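Local atomic coordinates of putative cell adhesion protein (PDB entry 4H40), a protein that is probably a fimbrillin-like pilus subunit with a role in cell adhesion in the gut bacterium Bacteroides fragilis. Residues B[95-100]-B[122-127]; B[73-78]-B[90-95]; B[57-62]-B[115-120]. All coordinates share one frame; numbering follows the deposited sequence.

Contact 1: residues B[95-100]-B[122-127]; sequences DDNGAV and PAKALN
With CG turned anti to its own carbonyl carbon (chi1 -73°), the carboxylate of Asp96 stands beside the methyl of Ala125, and Asp96 OD1 comes to 3.5 Å from Ala125 CB. Lys124 adopts the same first torsion (chi1 -70°), which lays Lys124 CG against the carbonyl oxygen Asn97 O at 3.6 Å; further out, its CE passes the amide ND2 of Asn97 as the two chains cross at a slant. The single hydrogen bond between the segments is made by backbone: Ala125 N donates to Asp96 O over 2.9 Å, nearly straight at the hydrogen (167°), while the same oxygen also takes a CA-H contact from Lys124. Asp95 to Gly98 form a type I turn with a G1 bulge at Gly98, closing the hairpin between strands 88-94 and 100-102: Gly98 N bonds to Asp95 O, and Asp95 N to Ala99 O. Gly98, at a positive phi, presents its bare CA to Ala123 O at 3.3 Å, where the backbones run close. Asp95 OD1 also holds the turn, met by Ala99 N from above the carboxylate plane at 2.8 Å and, weakly, by Asn97 N. In 122-127, Ala123 centres an inverse gamma turn, just after Pro122 with its cis peptide bond. The ammonium of Lys124 goes to Glu138 in a salt bridge, and the guanidinium of Arg58 holds the carbonyls of Ala123 and Lys124.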
ATOM      1  N   ASP B  95     -18.779 -26.211 -25.498  1.00 84.80           N
ATOM      2  CA  ASP B  95     -19.782 -25.157 -25.543  1.00 86.42           C
ATOM      3  C   ASP B  95     -19.045 -23.835 -25.876  1.00 90.03           C
ATOM      4  O   ASP B  95     -17.812 -23.835 -25.995  1.00 87.93           O
ATOM      5  CB  ASP B  95     -20.585 -25.088 -24.212  1.00 88.39           C
ATOM      6  CG  ASP B  95     -19.847 -24.666 -22.936  1.00 98.88           C
ATOM      7  OD1 ASP B  95     -18.650 -24.307 -23.022  1.00 95.68           O
ATOM      8  OD2 ASP B  95     -20.476 -24.680 -21.851  1.00107.85           O
ATOM      9  N   ASP B  96     -19.768 -22.711 -25.993  1.00 87.74           N
ATOM     10  CA  ASP B  96     -19.142 -21.428 -26.331  1.00 85.28           C
ATOM     11  C   ASP B  96     -18.172 -20.929 -25.233  1.00 83.60           C
ATOM     12  O   ASP B  96     -17.307 -20.105 -25.524  1.00 80.58           O
ATOM     13  CB  ASP B  96     -20.208 -20.364 -26.666  1.00 89.08           C
ATOM     14  CG  ASP B  96     -20.891 -20.543 -28.019  1.00105.91           C
ATOM     15  OD1 ASP B  96     -20.545 -21.518 -28.748  1.00107.14           O
ATOM     16  OD2 ASP B  96     -21.743 -19.693 -28.371  1.00115.50           O
ATOM     17  N   ASN B  97     -18.259 -21.483 -24.014  1.00 78.78           N
ATOM     18  CA  ASN B  97     -17.389 -21.104 -22.902  1.00 74.41           C
ATOM     19  C   ASN B  97     -16.165 -22.019 -22.775  1.00 75.99           C
ATOM     20  O   ASN B  97     -15.330 -21.790 -21.904  1.00 74.11           O
ATOM     21  CB  ASN B  97     -18.187 -21.084 -21.601  1.00 73.24           C
ATOM     22  CG  ASN B  97     -19.192 -19.956 -21.553  1.00 91.69           C
ATOM     23  OD1 ASN B  97     -20.402 -20.182 -21.423  1.00 82.57           O
ATOM     24  ND2 ASN B  97     -18.726 -18.713 -21.714  1.00 82.87           N
ATOM     25  N   GLY B  98     -16.067 -23.023 -23.639  1.00 73.47           N
ATOM     26  CA  GLY B  98     -14.957 -23.966 -23.664  1.00 72.26           C
ATOM     27  C   GLY B  98     -15.067 -25.184 -22.768  1.00 75.69           C
ATOM     28  O   GLY B  98     -14.081 -25.901 -22.594  1.00 73.18           O
ATOM     29  N   ALA B  99     -16.245 -25.436 -22.190  1.00 75.09           N
ATOM     30  CA  ALA B  99     -16.466 -26.616 -21.342  1.00 76.14           C
ATOM     31  C   ALA B  99     -16.835 -27.817 -22.219  1.00 84.43           C
ATOM     32  O   ALA B  99     -17.613 -27.631 -23.168  1.00 86.73           O
ATOM     33  CB  ALA B  99     -17.570 -26.334 -20.341  1.00 77.17           C
ATOM     34  N   VAL B 100     -16.305 -29.040 -21.927  1.00 80.93           N
ATOM     35  CA  VAL B 100     -16.644 -30.209 -22.768  1.00 84.00           C
ATOM     36  C   VAL B 100     -18.137 -30.556 -22.614  1.00 90.13           C
ATOM     37  O   VAL B 100     -18.679 -30.545 -21.501  1.00 87.84           O
ATOM     38  CB  VAL B 100     -15.734 -31.468 -22.617  1.00 88.57           C
ATOM     39  CG1 VAL B 100     -14.257 -31.118 -22.817  1.00 86.52           C
ATOM     40  CG2 VAL B 100     -15.940 -32.187 -21.287  1.00 88.33           C
ATOM     41  N   PRO B 122      -9.509 -21.283 -21.832  1.00 54.72           N
ATOM     42  CA  PRO B 122     -10.411 -22.342 -22.348  1.00 56.55           C
ATOM     43  C   PRO B 122     -10.743 -22.222 -23.840  1.00 62.00           C
ATOM     44  O   PRO B 122     -10.579 -21.150 -24.429  1.00 60.48           O
ATOM     45  CB  PRO B 122     -11.686 -22.156 -21.506  1.00 57.77           C
ATOM     46  CG  PRO B 122     -11.219 -21.487 -20.255  1.00 59.68           C
ATOM     47  CD  PRO B 122     -10.158 -20.538 -20.733  1.00 54.79           C
ATOM     48  N   ALA B 123     -11.237 -23.333 -24.441  1.00 61.16           N
ATOM     49  CA  ALA B 123     -11.600 -23.405 -25.861  1.00 63.60           C
ATOM     50  C   ALA B 123     -12.884 -22.613 -26.149  1.00 69.32           C
ATOM     51  O   ALA B 123     -13.856 -23.161 -26.690  1.00 71.23           O
ATOM     52  CB  ALA B 123     -11.749 -24.861 -26.297  1.00 66.13           C
ATOM     53  N   LYS B 124     -12.875 -21.314 -25.776  1.00 63.94           N
ATOM     54  CA  LYS B 124     -14.000 -20.395 -25.959  1.00 65.18           C
ATOM     55  C   LYS B 124     -14.284 -20.176 -27.446  1.00 72.67           C
ATOM     56  O   LYS B 124     -13.371 -20.262 -28.268  1.00 72.07           O
ATOM     57  CB  LYS B 124     -13.746 -19.042 -25.254  1.00 64.41           C
ATOM     58  CG  LYS B 124     -13.779 -19.122 -23.736  1.00 60.91           C
ATOM     59  CD  LYS B 124     -13.824 -17.725 -23.115  1.00 66.68           C
ATOM     60  CE  LYS B 124     -14.994 -17.605 -22.175  1.00 73.23           C
ATOM     61  NZ  LYS B 124     -15.353 -16.186 -21.938  1.00 81.55           N
ATOM     62  N   ALA B 125     -15.555 -19.911 -27.790  1.00 72.20           N
ATOM     63  CA  ALA B 125     -15.974 -19.674 -29.169  1.00 74.34           C
ATOM     64  C   ALA B 125     -15.541 -18.284 -29.657  1.00 77.86           C
ATOM     65  O   ALA B 125     -15.535 -17.317 -28.886  1.00 76.41           O
ATOM     66  CB  ALA B 125     -17.476 -19.823 -29.285  1.00 77.65           C
ATOM     67  N   LEU B 126     -15.162 -18.197 -30.934  1.00 75.61           N
ATOM     68  CA  LEU B 126     -14.743 -16.936 -31.534  1.00 75.78           C
ATOM     69  C   LEU B 126     -15.956 -16.080 -31.826  1.00 83.44           C
ATOM     70  O   LEU B 126     -16.981 -16.599 -32.275  1.00 85.83           O
ATOM     71  CB  LEU B 126     -13.925 -17.147 -32.819  1.00 76.88           C
ATOM     72  CG  LEU B 126     -12.648 -17.966 -32.697  1.00 80.10           C
ATOM     73  CD1 LEU B 126     -12.238 -18.522 -34.034  1.00 83.16           C
ATOM     74  CD2 LEU B 126     -11.533 -17.170 -32.077  1.00 78.26           C
ATOM     75  N   ASN B 127     -15.852 -14.772 -31.563  1.00 79.82           N
ATOM     76  CA  ASN B 127     -16.930 -13.832 -31.836  1.00 81.43           C
ATOM     77  C   ASN B 127     -16.826 -13.324 -33.293  1.00 87.93           C
ATOM     78  O   ASN B 127     -15.969 -13.795 -34.053  1.00 86.82           O
ATOM     79  CB  ASN B 127     -16.929 -12.684 -30.807  1.00 77.65           C
ATOM     80  CG  ASN B 127     -15.690 -11.817 -30.750  1.00 89.93           C
ATOM     81  OD1 ASN B 127     -14.892 -11.727 -31.687  1.00 81.85           O
ATOM     82  ND2 ASN B 127     -15.531 -11.101 -29.654  1.00 79.47           N
TER

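Contact 2: residues B[73-78]-B[90-95]; sequences SKAYLV and YPCEVD
A beta hairpin built from strands 74-79 and 88-94 brings these segments together, although the strands splay strongly, with 115° between their directions here. Its most regular part is the hydrogen-bonded pair Leu77 and Tyr90: Leu77 N gives to Tyr90 O over 2.7 Å, and Tyr90 N returns a bond to Leu77 O over 2.9 Å. Two residues along each strand, Cys92 N reaches Ala75 O at 3.0 Å, the donor sitting above the carbonyl plane. Between these two lies the non-hydrogen-bonded pair Tyr76 and Pro91. Here the CD2-CE2 side of the phenol ring leans on the pyrrolidine, with Tyr76 CE2 3.8 Å from Pro91 CG. Cys92 holds its sulphur between its own backbone N and carbonyl carbon (chi1 68°), which turns SG in against the opposite strand; Cys92 SG lies 3.5 Å from Tyr76 C and also touches Leu77 CB. Ala75 CB meets Val94 CG2 at 3.7 Å, an apolar contact beyond the last backbone bond. Lys74 NZ and Glu93 OE2 make only a long salt bridge of 4.0 Å, and the ammonium is hydrogen-bonded to the carbonyl of Thr106. Strand 56-62 pairs with the far edge of strand 74-79, through Ile57 and Leu59, while strand 100-102 pairs with strand 88-94 at Glu93 and adds Val100 beside Leu77 and Cys92.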
ATOM      1  N   SER B  73     -11.318 -25.189 -37.330  1.00 82.31           N
ATOM      2  CA  SER B  73     -11.399 -24.832 -35.918  1.00 78.66           C
ATOM      3  C   SER B  73     -11.623 -26.122 -35.106  1.00 82.46           C
ATOM      4  O   SER B  73     -12.541 -26.884 -35.419  1.00 83.20           O
ATOM      5  CB  SER B  73     -12.500 -23.804 -35.684  1.00 81.92           C
ATOM      6  OG  SER B  73     -12.237 -23.039 -34.521  1.00 88.43           O
ATOM      7  N   LYS B  74     -10.736 -26.400 -34.120  1.00 77.57           N
ATOM      8  CA  LYS B  74     -10.790 -27.634 -33.321  1.00 77.15           C
ATOM      9  C   LYS B  74     -10.504 -27.375 -31.850  1.00 75.86           C
ATOM     10  O   LYS B  74      -9.636 -26.569 -31.527  1.00 73.71           O
ATOM     11  CB  LYS B  74      -9.788 -28.683 -33.868  1.00 80.66           C
ATOM     12  CG  LYS B  74      -9.998 -30.121 -33.366  1.00 87.93           C
ATOM     13  CD  LYS B  74     -10.921 -30.940 -34.251  1.00 99.82           C
ATOM     14  CE  LYS B  74     -12.218 -31.259 -33.559  1.00107.32           C
ATOM     15  NZ  LYS B  74     -13.103 -32.085 -34.414  1.00112.75           N
ATOM     16  N   ALA B  75     -11.210 -28.107 -30.970  1.00 71.40           N
ATOM     17  CA  ALA B  75     -11.072 -28.052 -29.520  1.00 68.77           C
ATOM     18  C   ALA B  75     -10.454 -29.342 -28.991  1.00 74.06           C
ATOM     19  O   ALA B  75     -10.730 -30.423 -29.520  1.00 75.92           O
ATOM     20  CB  ALA B  75     -12.424 -27.819 -28.885  1.00 69.66           C
ATOM     21  N   TYR B  76      -9.600 -29.233 -27.957  1.00 69.88           N
ATOM     22  CA  TYR B  76      -8.927 -30.401 -27.375  1.00 70.97           C
ATOM     23  C   TYR B  76      -9.042 -30.443 -25.865  1.00 73.21           C
ATOM     24  O   TYR B  76      -9.128 -29.389 -25.243  1.00 70.98           O
ATOM     25  CB  TYR B  76      -7.441 -30.423 -27.764  1.00 71.53           C
ATOM     26  CG  TYR B  76      -7.214 -30.664 -29.234  1.00 75.17           C
ATOM     27  CD1 TYR B  76      -7.195 -29.605 -30.141  1.00 77.16           C
ATOM     28  CD2 TYR B  76      -6.990 -31.946 -29.723  1.00 78.38           C
ATOM     29  CE1 TYR B  76      -6.986 -29.820 -31.504  1.00 80.34           C
ATOM     30  CE2 TYR B  76      -6.790 -32.174 -31.087  1.00 81.18           C
ATOM     31  CZ  TYR B  76      -6.785 -31.105 -31.973  1.00 86.60           C
ATOM     32  OH  TYR B  76      -6.535 -31.290 -33.311  1.00 88.87           O
ATOM     33  N   LEU B  77      -9.052 -31.659 -25.280  1.00 70.16           N
ATOM     34  CA  LEU B  77      -9.082 -31.849 -23.831  1.00 69.09           C
ATOM     35  C   LEU B  77      -7.684 -32.260 -23.374  1.00 73.16           C
ATOM     36  O   LEU B  77      -7.037 -33.095 -24.013  1.00 73.80           O
ATOM     37  CB  LEU B  77     -10.148 -32.873 -23.400  1.00 71.18           C
ATOM     38  CG  LEU B  77     -10.278 -33.130 -21.893  1.00 74.22           C
ATOM     39  CD1 LEU B  77     -10.924 -31.961 -21.174  1.00 72.64           C
ATOM     40  CD2 LEU B  77     -11.055 -34.370 -21.623  1.00 75.75           C
ATOM     41  N   VAL B  78      -7.199 -31.622 -22.312  1.00 69.02           N
ATOM     42  CA  VAL B  78      -5.864 -31.876 -21.773  1.00 68.92           C
ATOM     43  C   VAL B  78      -5.948 -32.970 -20.707  1.00 75.66           C
ATOM     44  O   VAL B  78      -6.808 -32.915 -19.820  1.00 75.05           O
ATOM     45  CB  VAL B  78      -5.211 -30.574 -21.203  1.00 69.99           C
ATOM     46  CG1 VAL B  78      -3.827 -30.838 -20.593  1.00 69.56           C
ATOM     47  CG2 VAL B  78      -5.138 -29.467 -22.252  1.00 69.06           C
ATOM     48  N   TYR B  90      -6.618 -34.462 -26.526  1.00 79.00           N
ATOM     49  CA  TYR B  90      -7.673 -35.308 -27.075  1.00 81.68           C
ATOM     50  C   TYR B  90      -8.773 -34.499 -27.742  1.00 85.88           C
ATOM     51  O   TYR B  90      -9.402 -33.680 -27.076  1.00 84.38           O
ATOM     52  CB  TYR B  90      -8.288 -36.188 -25.978  1.00 83.98           C
ATOM     53  CG  TYR B  90      -7.291 -37.105 -25.309  1.00 87.31           C
ATOM     54  CD1 TYR B  90      -6.575 -36.690 -24.191  1.00 87.47           C
ATOM     55  CD2 TYR B  90      -7.077 -38.403 -25.783  1.00 90.89           C
ATOM     56  CE1 TYR B  90      -5.645 -37.530 -23.577  1.00 90.57           C
ATOM     57  CE2 TYR B  90      -6.149 -39.251 -25.179  1.00 92.50           C
ATOM     58  CZ  TYR B  90      -5.442 -38.815 -24.070  1.00 99.41           C
ATOM     59  OH  TYR B  90      -4.542 -39.658 -23.464  1.00101.73           O
ATOM     60  N   PRO B  91      -9.075 -34.757 -29.029  1.00 85.26           N
ATOM     61  CA  PRO B  91     -10.164 -34.017 -29.686  1.00 85.89           C
ATOM     62  C   PRO B  91     -11.460 -34.108 -28.883  1.00 91.59           C
ATOM     63  O   PRO B  91     -11.802 -35.171 -28.368  1.00 93.39           O
ATOM     64  CB  PRO B  91     -10.292 -34.711 -31.052  1.00 91.05           C
ATOM     65  CG  PRO B  91      -8.960 -35.300 -31.301  1.00 95.49           C
ATOM     66  CD  PRO B  91      -8.438 -35.717 -29.955  1.00 89.59           C
ATOM     67  N   CYS B  92     -12.134 -32.978 -28.713  1.00 87.53           N
ATOM     68  CA  CYS B  92     -13.379 -32.935 -27.957  1.00 88.35           C
ATOM     69  C   CYS B  92     -14.347 -31.923 -28.575  1.00 93.15           C
ATOM     70  O   CYS B  92     -14.008 -31.239 -29.548  1.00 92.02           O
ATOM     71  CB  CYS B  92     -13.107 -32.631 -26.480  1.00 86.07           C
ATOM     72  SG  CYS B  92     -12.487 -30.957 -26.150  1.00 86.18           S
ATOM     73  N   GLU B  93     -15.571 -31.879 -28.036  1.00 91.37           N
ATOM     74  CA  GLU B  93     -16.617 -30.945 -28.440  1.00 91.88           C
ATOM     75  C   GLU B  93     -16.926 -30.077 -27.241  1.00 93.14           C
ATOM     76  O   GLU B  93     -17.058 -30.596 -26.125  1.00 92.18           O
ATOM     77  CB  GLU B  93     -17.857 -31.677 -28.966  1.00 97.22           C
ATOM     78  CG  GLU B  93     -17.647 -32.345 -30.319  1.00110.99           C
ATOM     79  CD  GLU B  93     -17.298 -31.441 -31.490  1.00128.37           C
ATOM     80  OE1 GLU B  93     -17.822 -30.306 -31.565  1.00117.79           O
ATOM     81  OE2 GLU B  93     -16.510 -31.888 -32.353  1.00123.18           O
ATOM     82  N   VAL B  94     -16.949 -28.751 -27.441  1.00 87.58           N
ATOM     83  CA  VAL B  94     -17.163 -27.826 -26.328  1.00 84.25           C
ATOM     84  C   VAL B  94     -18.325 -26.869 -26.587  1.00 89.14           C
ATOM     85  O   VAL B  94     -18.783 -26.719 -27.730  1.00 89.97           O
ATOM     86  CB  VAL B  94     -15.877 -27.029 -25.964  1.00 83.37           C
ATOM     87  CG1 VAL B  94     -14.804 -27.935 -25.359  1.00 81.62           C
ATOM     88  CG2 VAL B  94     -15.337 -26.235 -27.155  1.00 82.93           C
ATOM     89  N   ASP B  95     -18.779 -26.211 -25.498  1.00 84.80           N
ATOM     90  CA  ASP B  95     -19.782 -25.157 -25.543  1.00 86.42           C
ATOM     91  C   ASP B  95     -19.045 -23.835 -25.876  1.00 90.03           C
ATOM     92  O   ASP B  95     -17.812 -23.835 -25.995  1.00 87.93           O
ATOM     93  CB  ASP B  95     -20.585 -25.088 -24.212  1.00 88.39           C
ATOM     94  CG  ASP B  95     -19.847 -24.666 -22.936  1.00 98.88           C
ATOM     95  OD1 ASP B  95     -18.650 -24.307 -23.022  1.00 95.68           O
ATOM     96  OD2 ASP B  95     -20.476 -24.680 -21.851  1.00107.85           O
TER

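Contact 3: residues B[57-62]-B[115-120]; sequences IRLVVY and YYFRIL
Strands 57-62 and 115-120 run antiparallel, 154° between their directions, and three hydrogen-bonded pairs (Arg58 with Leu120, Val60 with Arg118, Tyr62 with Tyr116) are each closed by two backbone bonds, such as Val60 N to Arg118 O at 2.9 Å. Side chains alternate between the two faces. On one, Leu59 and Ile119 run alongside each other in one direction, their CD1 methyls in contact, and Leu59 CD1 also reaches Phe117 CD2 at 4.0 Å; Val61 CG1 meets Tyr115 CD1 at 3.9 Å. The other face carries Val60 CG2 against Leu120 CD1, also 3.9 Å apart, and a longer reach by Tyr62. Its CG is anti to the carbonyl carbon (chi1 -56°), which swings the ring along the partner strand until Tyr62 CE1 meets Arg118 CG at 3.6 Å; an edge of the ring faces Tyr116 O. Aliphatic carbons of Arg118 make this contact, while its guanidinium, 81° from the ring plane, also has a cation-pi contact with Trp221. Strand pairing thus serves alternate backbone groups, intervening ones bonding to the flanking strands, and the side chains contribute apolar surface, with the charge of Arg118 probably balanced by Asp145, outside the pair.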
ATOM      1  N   ILE B  57      -8.204 -26.504 -24.926  1.00 59.89           N
ATOM      2  CA  ILE B  57      -7.517 -25.567 -25.808  1.00 58.53           C
ATOM      3  C   ILE B  57      -8.268 -25.540 -27.123  1.00 60.48           C
ATOM      4  O   ILE B  57      -8.773 -26.572 -27.545  1.00 62.66           O
ATOM      5  CB  ILE B  57      -5.980 -25.826 -26.008  1.00 62.10           C
ATOM      6  CG1 ILE B  57      -5.670 -27.061 -26.831  1.00 64.87           C
ATOM      7  CG2 ILE B  57      -5.183 -25.835 -24.713  1.00 62.48           C
ATOM      8  CD1 ILE B  57      -5.066 -26.712 -28.126  1.00 77.75           C
ATOM      9  N   ARG B  58      -8.370 -24.369 -27.749  1.00 55.45           N
ATOM     10  CA  ARG B  58      -8.930 -24.189 -29.087  1.00 57.24           C
ATOM     11  C   ARG B  58      -7.813 -23.890 -30.078  1.00 61.17           C
ATOM     12  O   ARG B  58      -7.032 -22.961 -29.882  1.00 59.29           O
ATOM     13  CB  ARG B  58      -9.986 -23.074 -29.165  1.00 57.00           C
ATOM     14  CG  ARG B  58     -10.362 -22.716 -30.623  1.00 62.11           C
ATOM     15  CD  ARG B  58     -11.557 -21.802 -30.768  1.00 66.98           C
ATOM     16  NE  ARG B  58     -12.729 -22.323 -30.066  1.00 72.40           N
ATOM     17  CZ  ARG B  58     -13.629 -23.149 -30.589  1.00 84.47           C
ATOM     18  NH1 ARG B  58     -13.523 -23.549 -31.849  1.00 77.69           N
ATOM     19  NH2 ARG B  58     -14.648 -23.572 -29.857  1.00 70.25           N
ATOM     20  N   LEU B  59      -7.773 -24.645 -31.155  1.00 60.16           N
ATOM     21  CA  LEU B  59      -6.821 -24.426 -32.220  1.00 61.64           C
ATOM     22  C   LEU B  59      -7.551 -23.616 -33.287  1.00 66.47           C
ATOM     23  O   LEU B  59      -8.557 -24.092 -33.802  1.00 67.99           O
ATOM     24  CB  LEU B  59      -6.338 -25.801 -32.720  1.00 64.09           C
ATOM     25  CG  LEU B  59      -5.101 -25.879 -33.601  1.00 70.31           C
ATOM     26  CD1 LEU B  59      -3.851 -25.547 -32.833  1.00 68.81           C
ATOM     27  CD2 LEU B  59      -4.948 -27.270 -34.123  1.00 75.57           C
ATOM     28  N   VAL B  60      -7.126 -22.344 -33.507  1.00 63.27           N
ATOM     29  CA  VAL B  60      -7.682 -21.378 -34.479  1.00 64.75           C
ATOM     30  C   VAL B  60      -6.757 -21.401 -35.700  1.00 72.32           C
ATOM     31  O   VAL B  60      -5.562 -21.102 -35.559  1.00 71.54           O
ATOM     32  CB  VAL B  60      -7.842 -19.927 -33.903  1.00 66.63           C
ATOM     33  CG1 VAL B  60      -8.570 -19.008 -34.887  1.00 67.94           C
ATOM     34  CG2 VAL B  60      -8.532 -19.916 -32.538  1.00 64.35           C
ATOM     35  N   VAL B  61      -7.294 -21.786 -36.878  1.00 71.27           N
ATOM     36  CA  VAL B  61      -6.512 -21.902 -38.109  1.00 72.46           C
ATOM     37  C   VAL B  61      -6.813 -20.740 -39.065  1.00 79.40           C
ATOM     38  O   VAL B  61      -7.962 -20.320 -39.198  1.00 80.95           O
ATOM     39  CB  VAL B  61      -6.727 -23.280 -38.783  1.00 77.48           C
ATOM     40  CG1 VAL B  61      -6.016 -23.378 -40.129  1.00 79.40           C
ATOM     41  CG2 VAL B  61      -6.263 -24.404 -37.868  1.00 75.83           C
ATOM     42  N   TYR B  62      -5.747 -20.229 -39.708  1.00 77.13           N
ATOM     43  CA  TYR B  62      -5.752 -19.167 -40.718  1.00 79.61           C
ATOM     44  C   TYR B  62      -5.004 -19.630 -41.977  1.00 86.83           C
ATOM     45  O   TYR B  62      -4.114 -20.472 -41.866  1.00 86.97           O
ATOM     46  CB  TYR B  62      -5.097 -17.883 -40.177  1.00 79.03           C
ATOM     47  CG  TYR B  62      -5.704 -17.354 -38.897  1.00 78.31           C
ATOM     48  CD1 TYR B  62      -5.220 -17.753 -37.658  1.00 77.46           C
ATOM     49  CD2 TYR B  62      -6.726 -16.407 -38.925  1.00 79.55           C
ATOM     50  CE1 TYR B  62      -5.769 -17.261 -36.474  1.00 76.85           C
ATOM     51  CE2 TYR B  62      -7.268 -15.889 -37.749  1.00 78.09           C
ATOM     52  CZ  TYR B  62      -6.783 -16.313 -36.526  1.00 83.75           C
ATOM     53  OH  TYR B  62      -7.323 -15.808 -35.366  1.00 83.48           O
ATOM     54  N   TYR B 115      -0.223 -22.636 -43.136  1.00 86.45           N
ATOM     55  CA  TYR B 115      -1.262 -22.097 -42.266  1.00 84.52           C
ATOM     56  C   TYR B 115      -0.689 -21.410 -41.026  1.00 84.74           C
ATOM     57  O   TYR B 115       0.328 -21.844 -40.488  1.00 83.78           O
ATOM     58  CB  TYR B 115      -2.195 -23.236 -41.790  1.00 86.03           C
ATOM     59  CG  TYR B 115      -2.818 -24.051 -42.897  1.00 92.50           C
ATOM     60  CD1 TYR B 115      -4.033 -23.675 -43.466  1.00 96.27           C
ATOM     61  CD2 TYR B 115      -2.208 -25.211 -43.363  1.00 95.95           C
ATOM     62  CE1 TYR B 115      -4.612 -24.425 -44.492  1.00101.07           C
ATOM     63  CE2 TYR B 115      -2.774 -25.966 -44.390  1.00100.75           C
ATOM     64  CZ  TYR B 115      -3.982 -25.576 -44.948  1.00111.82           C
ATOM     65  OH  TYR B 115      -4.545 -26.329 -45.952  1.00118.81           O
ATOM     66  N   TYR B 116      -1.379 -20.372 -40.546  1.00 78.80           N
ATOM     67  CA  TYR B 116      -1.064 -19.691 -39.293  1.00 75.27           C
ATOM     68  C   TYR B 116      -1.976 -20.265 -38.251  1.00 79.84           C
ATOM     69  O   TYR B 116      -3.102 -20.629 -38.583  1.00 80.46           O
ATOM     70  CB  TYR B 116      -1.271 -18.175 -39.410  1.00 75.14           C
ATOM     71  CG  TYR B 116      -0.175 -17.465 -40.169  1.00 77.04           C
ATOM     72  CD1 TYR B 116       1.027 -17.132 -39.547  1.00 78.16           C
ATOM     73  CD2 TYR B 116      -0.354 -17.079 -41.494  1.00 79.16           C
ATOM     74  CE1 TYR B 116       2.035 -16.461 -40.235  1.00 80.13           C
ATOM     75  CE2 TYR B 116       0.642 -16.396 -42.189  1.00 81.17           C
ATOM     76  CZ  TYR B 116       1.838 -16.092 -41.556  1.00 89.62           C
ATOM     77  OH  TYR B 116       2.832 -15.422 -42.230  1.00 94.35           O
ATOM     78  N   PHE B 117      -1.527 -20.379 -37.008  1.00 76.60           N
ATOM     79  CA  PHE B 117      -2.424 -20.905 -35.993  1.00 75.68           C
ATOM     80  C   PHE B 117      -2.232 -20.184 -34.667  1.00 74.42           C
ATOM     81  O   PHE B 117      -1.123 -19.787 -34.299  1.00 72.41           O
ATOM     82  CB  PHE B 117      -2.335 -22.451 -35.840  1.00 79.18           C
ATOM     83  CG  PHE B 117      -1.011 -23.013 -35.376  1.00 81.66           C
ATOM     84  CD1 PHE B 117      -0.004 -23.302 -36.285  1.00 87.79           C
ATOM     85  CD2 PHE B 117      -0.778 -23.271 -34.027  1.00 83.41           C
ATOM     86  CE1 PHE B 117       1.239 -23.793 -35.850  1.00 89.36           C
ATOM     87  CE2 PHE B 117       0.463 -23.772 -33.590  1.00 86.87           C
ATOM     88  CZ  PHE B 117       1.461 -24.035 -34.507  1.00 87.05           C
ATOM     89  N   ARG B 118      -3.356 -19.980 -33.978  1.00 69.81           N
ATOM     90  CA  ARG B 118      -3.432 -19.354 -32.662  1.00 66.56           C
ATOM     91  C   ARG B 118      -4.115 -20.315 -31.706  1.00 69.93           C
ATOM     92  O   ARG B 118      -4.839 -21.222 -32.142  1.00 70.28           O
ATOM     93  CB  ARG B 118      -4.170 -18.004 -32.709  1.00 63.03           C
ATOM     94  CG  ARG B 118      -3.552 -17.005 -33.658  1.00 61.42           C
ATOM     95  CD  ARG B 118      -3.891 -15.592 -33.272  1.00 60.79           C
ATOM     96  NE  ARG B 118      -2.730 -14.743 -33.505  1.00 63.58           N
ATOM     97  CZ  ARG B 118      -2.209 -13.907 -32.618  1.00 74.57           C
ATOM     98  NH1 ARG B 118      -2.779 -13.740 -31.436  1.00 57.86           N
ATOM     99  NH2 ARG B 118      -1.131 -13.212 -32.916  1.00 68.75           N
ATOM    100  N   ILE B 119      -3.848 -20.146 -30.404  1.00 65.36           N
ATOM    101  CA  ILE B 119      -4.403 -20.986 -29.342  1.00 63.98           C
ATOM    102  C   ILE B 119      -5.098 -20.117 -28.335  1.00 65.14           C
ATOM    103  O   ILE B 119      -4.649 -19.003 -28.057  1.00 64.55           O
ATOM    104  CB  ILE B 119      -3.327 -21.880 -28.619  1.00 66.39           C
ATOM    105  CG1 ILE B 119      -2.163 -22.370 -29.518  1.00 67.73           C
ATOM    106  CG2 ILE B 119      -3.959 -22.998 -27.764  1.00 66.87           C
ATOM    107  CD1 ILE B 119      -2.518 -23.329 -30.568  1.00 78.95           C
ATOM    108  N   LEU B 120      -6.167 -20.665 -27.757  1.00 60.32           N
ATOM    109  CA  LEU B 120      -6.974 -20.099 -26.677  1.00 57.24           C
ATOM    110  C   LEU B 120      -7.238 -21.190 -25.666  1.00 59.13           C
ATOM    111  O   LEU B 120      -7.459 -22.344 -26.056  1.00 59.49           O
ATOM    112  CB  LEU B 120      -8.309 -19.545 -27.197  1.00 57.30           C
ATOM    113  CG  LEU B 120      -8.256 -18.416 -28.190  1.00 61.65           C
ATOM    114  CD1 LEU B 120      -9.447 -18.456 -29.066  1.00 64.11           C
ATOM    115  CD2 LEU B 120      -8.167 -17.066 -27.508  1.00 60.41           C
TER

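Overall arrangement
Contacts 2 and 3 belong to one run of strands: 56-62 lies between 74-79 and 113-121, pairing with both, and the hairpin of contact 2 is nested within the loop that contact 3 closes. Contact 3 is buried and paired along its whole length; contact 2 is partly buried, its backbone pairing giving way to side-chain packing. Contact 1 is partly buried, with exposed Asp96 and Asn97 at its surface, and joins two non-regular segments by one backbone bond. Loop 95-100 continues from strand 88-94, and loop 122-127 from strand 113-121. Val94 packs on Ala123 between contacts 1 and 2, while Arg58 of contact 3 reaches Ser73 in contact 2 as well as 122-127.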